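Local atomic coordinates of 2-oxoglutarate dehydrogenase E3 component (PDB entry 2YQU), a protein that probably catalyses the NAD+-dependent reoxidation of protein-bound dihydrolipoyl groups, using one FAD per subunit. Residues 113-119 with 129-135. Numbering follows the deposited sequence.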
loop_
_atom_site.group_PDB
_atom_site.type_symbol
_atom_site.label_atom_id
_atom_site.label_comp_id
_atom_site.label_asym_id
_atom_site.label_seq_id
_atom_site.Cartn_x
_atom_site.Cartn_y
_atom_site.Cartn_z
ATOM N N PHE A 113 -18.326 26.880 -28.371
ATOM C CA PHE A 113 -18.617 28.239 -27.909
ATOM C C PHE A 113 -19.291 29.081 -29.004
ATOM O O PHE A 113 -18.853 29.094 -30.149
ATOM C CB PHE A 113 -17.343 28.959 -27.454
ATOM C CG PHE A 113 -16.848 28.539 -26.092
ATOM C CD1 PHE A 113 -15.756 27.698 -25.967
ATOM C CD2 PHE A 113 -17.469 29.007 -24.937
ATOM C CE1 PHE A 113 -15.297 27.319 -24.715
ATOM C CE2 PHE A 113 -17.017 28.630 -23.688
ATOM C CZ PHE A 113 -15.926 27.795 -23.577
ATOM N N LEU A 114 -20.362 29.766 -28.618
ATOM C CA LEU A 114 -21.035 30.762 -29.452
ATOM C C LEU A 114 -20.650 32.158 -28.980
ATOM O O LEU A 114 -20.487 33.069 -29.790
ATOM C CB LEU A 114 -22.551 30.577 -29.358
ATOM C CG LEU A 114 -23.268 29.667 -30.362
ATOM C CD1 LEU A 114 -22.386 28.606 -31.004
ATOM C CD2 LEU A 114 -24.487 29.037 -29.702
ATOM N N SER A 115 -20.527 32.313 -27.662
ATOM C CA SER A 115 -20.019 33.529 -27.033
ATOM C C SER A 115 -19.309 33.140 -25.735
ATOM O O SER A 115 -19.118 31.949 -25.462
ATOM C CB SER A 115 -21.171 34.487 -26.731
ATOM O OG SER A 115 -21.986 33.980 -25.692
ATOM N N GLU A 116 -18.937 34.132 -24.927
ATOM C CA GLU A 116 -18.298 33.857 -23.636
ATOM C C GLU A 116 -19.247 33.204 -22.622
ATOM O O GLU A 116 -18.794 32.632 -21.634
ATOM C CB GLU A 116 -17.679 35.132 -23.036
ATOM C CG GLU A 116 -18.619 36.319 -22.910
ATOM C CD GLU A 116 -18.100 37.403 -21.979
ATOM O OE1 GLU A 116 -16.871 37.467 -21.737
ATOM O OE2 GLU A 116 -18.935 38.200 -21.487
ATOM N N ARG A 117 -20.553 33.290 -22.859
ATOM C CA ARG A 117 -21.539 32.746 -21.924
ATOM C C ARG A 117 -22.469 31.707 -22.533
ATOM O O ARG A 117 -23.331 31.183 -21.833
ATOM C CB ARG A 117 -22.374 33.885 -21.337
ATOM C CG ARG A 117 -21.581 35.157 -21.090
ATOM C CD ARG A 117 -22.137 36.027 -19.988
ATOM N NE ARG A 117 -21.760 35.503 -18.677
ATOM C CZ ARG A 117 -20.943 36.104 -17.809
ATOM N NH1 ARG A 117 -20.368 37.273 -18.082
ATOM N NH2 ARG A 117 -20.689 35.512 -16.649
ATOM N N LYS A 118 -22.301 31.401 -23.819
ATOM C CA LYS A 118 -23.230 30.517 -24.519
ATOM C C LYS A 118 -22.499 29.438 -25.301
ATOM O O LYS A 118 -21.514 29.724 -25.960
ATOM C CB LYS A 118 -24.111 31.318 -25.481
ATOM C CG LYS A 118 -25.363 30.572 -25.927
ATOM C CD LYS A 118 -26.312 31.474 -26.728
ATOM C CE LYS A 118 -26.729 32.709 -25.934
ATOM N NZ LYS A 118 -28.110 33.184 -26.266
ATOM N N VAL A 119 -23.022 28.216 -25.231
ATOM C CA VAL A 119 -22.408 27.044 -25.844
ATOM C C VAL A 119 -23.460 26.253 -26.619
ATOM O O VAL A 119 -24.522 25.934 -26.084
ATOM C CB VAL A 119 -21.788 26.128 -24.760
ATOM C CG1 VAL A 119 -21.312 24.814 -25.356
ATOM C CG2 VAL A 119 -20.647 26.839 -24.067
ATOM N N GLU A 129 -26.735 28.373 -21.704
ATOM C CA GLU A 129 -26.077 29.492 -21.048
ATOM C C GLU A 129 -25.705 29.111 -19.629
ATOM O O GLU A 129 -26.342 28.243 -19.021
ATOM C CB GLU A 129 -26.982 30.716 -21.035
ATOM C CG GLU A 129 -27.175 31.318 -22.414
ATOM C CD GLU A 129 -28.356 32.263 -22.493
ATOM O OE1 GLU A 129 -29.391 32.002 -21.841
ATOM O OE2 GLU A 129 -28.246 33.273 -23.217
ATOM N N ALA A 130 -24.660 29.753 -19.122
ATOM C CA ALA A 130 -24.204 29.538 -17.759
ATOM C C ALA A 130 -23.456 30.750 -17.228
ATOM O O ALA A 130 -22.911 31.554 -17.996
ATOM C CB ALA A 130 -23.324 28.297 -17.675
ATOM N N ARG A 131 -23.439 30.870 -15.902
ATOM C CA ARG A 131 -22.695 31.925 -15.229
ATOM C C ARG A 131 -21.201 31.645 -15.336
ATOM O O ARG A 131 -20.416 32.543 -15.630
ATOM C CB ARG A 131 -23.119 32.015 -13.760
ATOM C CG ARG A 131 -22.413 33.100 -12.960
ATOM C CD ARG A 131 -22.954 33.272 -11.549
ATOM N NE ARG A 131 -22.382 34.445 -10.886
ATOM C CZ ARG A 131 -22.481 34.704 -9.582
ATOM N NH1 ARG A 131 -23.129 33.873 -8.769
ATOM N NH2 ARG A 131 -21.921 35.804 -9.085
ATOM N N TYR A 132 -20.832 30.385 -15.090
ATOM C CA TYR A 132 -19.461 29.905 -15.177
ATOM C C TYR A 132 -19.380 28.751 -16.179
ATOM O O TYR A 132 -20.292 27.943 -16.262
ATOM C CB TYR A 132 -18.998 29.379 -13.825
ATOM C CG TYR A 132 -18.974 30.408 -12.731
ATOM C CD1 TYR A 132 -19.988 30.472 -11.783
ATOM C CD2 TYR A 132 -17.918 31.305 -12.632
ATOM C CE1 TYR A 132 -19.955 31.423 -10.766
ATOM C CE2 TYR A 132 -17.876 32.261 -11.624
ATOM C CZ TYR A 132 -18.896 32.310 -10.697
ATOM O OH TYR A 132 -18.856 33.253 -9.697
ATOM N N ILE A 133 -18.291 28.687 -16.935
ATOM C CA ILE A 133 -18.038 27.576 -17.851
ATOM C C ILE A 133 -16.682 26.982 -17.508
ATOM O O ILE A 133 -15.735 27.722 -17.272
ATOM C CB ILE A 133 -18.057 28.058 -19.297
ATOM C CG1 ILE A 133 -19.420 28.686 -19.604
ATOM C CG2 ILE A 133 -17.749 26.904 -20.259
ATOM C CD1 ILE A 133 -19.516 29.305 -20.968
ATOM N N LEU A 134 -16.614 25.657 -17.484
ATOM C CA LEU A 134 -15.414 24.929 -17.116
ATOM C C LEU A 134 -15.043 24.036 -18.280
ATOM O O LEU A 134 -15.773 23.099 -18.588
ATOM C CB LEU A 134 -15.677 24.079 -15.876
ATOM C CG LEU A 134 -14.552 23.146 -15.430
ATOM C CD1 LEU A 134 -13.296 23.922 -15.101
ATOM C CD2 LEU A 134 -15.016 22.323 -14.244
ATOM N N ILE A 135 -13.933 24.357 -18.927
ATOM C CA ILE A 135 -13.403 23.575 -20.047
ATOM C C ILE A 135 -12.541 22.447 -19.498
ATOM O O ILE A 135 -11.514 22.704 -18.874
ATOM C CB ILE A 135 -12.572 24.453 -21.001
ATOM C CG1 ILE A 135 -13.418 25.622 -21.535
ATOM C CG2 ILE A 135 -12.059 23.618 -22.174
ATOM C CD1 ILE A 135 -12.617 26.725 -22.140
HETATM O O HOH W 1 -24.183 34.012 -18.042
#
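Lys118 and Glu129 form an antiparallel, non-hydrogen-bonded pair in the hairpin of strands 118-121 and 127-130. This hairpin belongs to the small three-stranded sheet of the FAD-binding, Rossmann-type part of the enzyme. After Ala130 the chain turns a corner and enters strand 133-135 of the parallel sheet, beside strand 2-7.

The apolar contacts lie between the two sheets. The Phe113 ring turns its edge to both isoleucines: CE2 lies 3.8 Å from Ile133 CD1, and CZ is 3.8 Å from Ile135 CD1. Ile133 CG1 stands anti to its carbonyl carbon (chi1 -59°), which carries CD1 in between the ring, Val119 CG2 and the carbonyl oxygen of Glu116. With Phe113 cut back to an alanine, a gap is likely to open beside the CD1 methyls of the buried Ile133 and Ile135.

Backbone bonding is slight. Ala130 N gives a weak bond to Arg117 O, 3.3 Å away, and Glu129 CA makes a CA-H...O contact with the same oxygen.

The charged groups lie nearer the surface. Lys118 and Glu129 run side by side, and Lys118 NZ reaches Glu129 OE2 at 3.1 Å in a salt bridge whose hydrogen bond is weak. The Arg117 chain bends at chi3 (79°) and brings its guanidinium over the corner. There Arg117 NH2 donates to Arg131 O at 3.2 Å, on a lone pair in the carbonyl plane, though the oxygen is tilted from the guanidinium plane and the bond is bent. One water accepts from Arg117 NE at 2.9 Å and donates to Ala130 O at 2.8 Å.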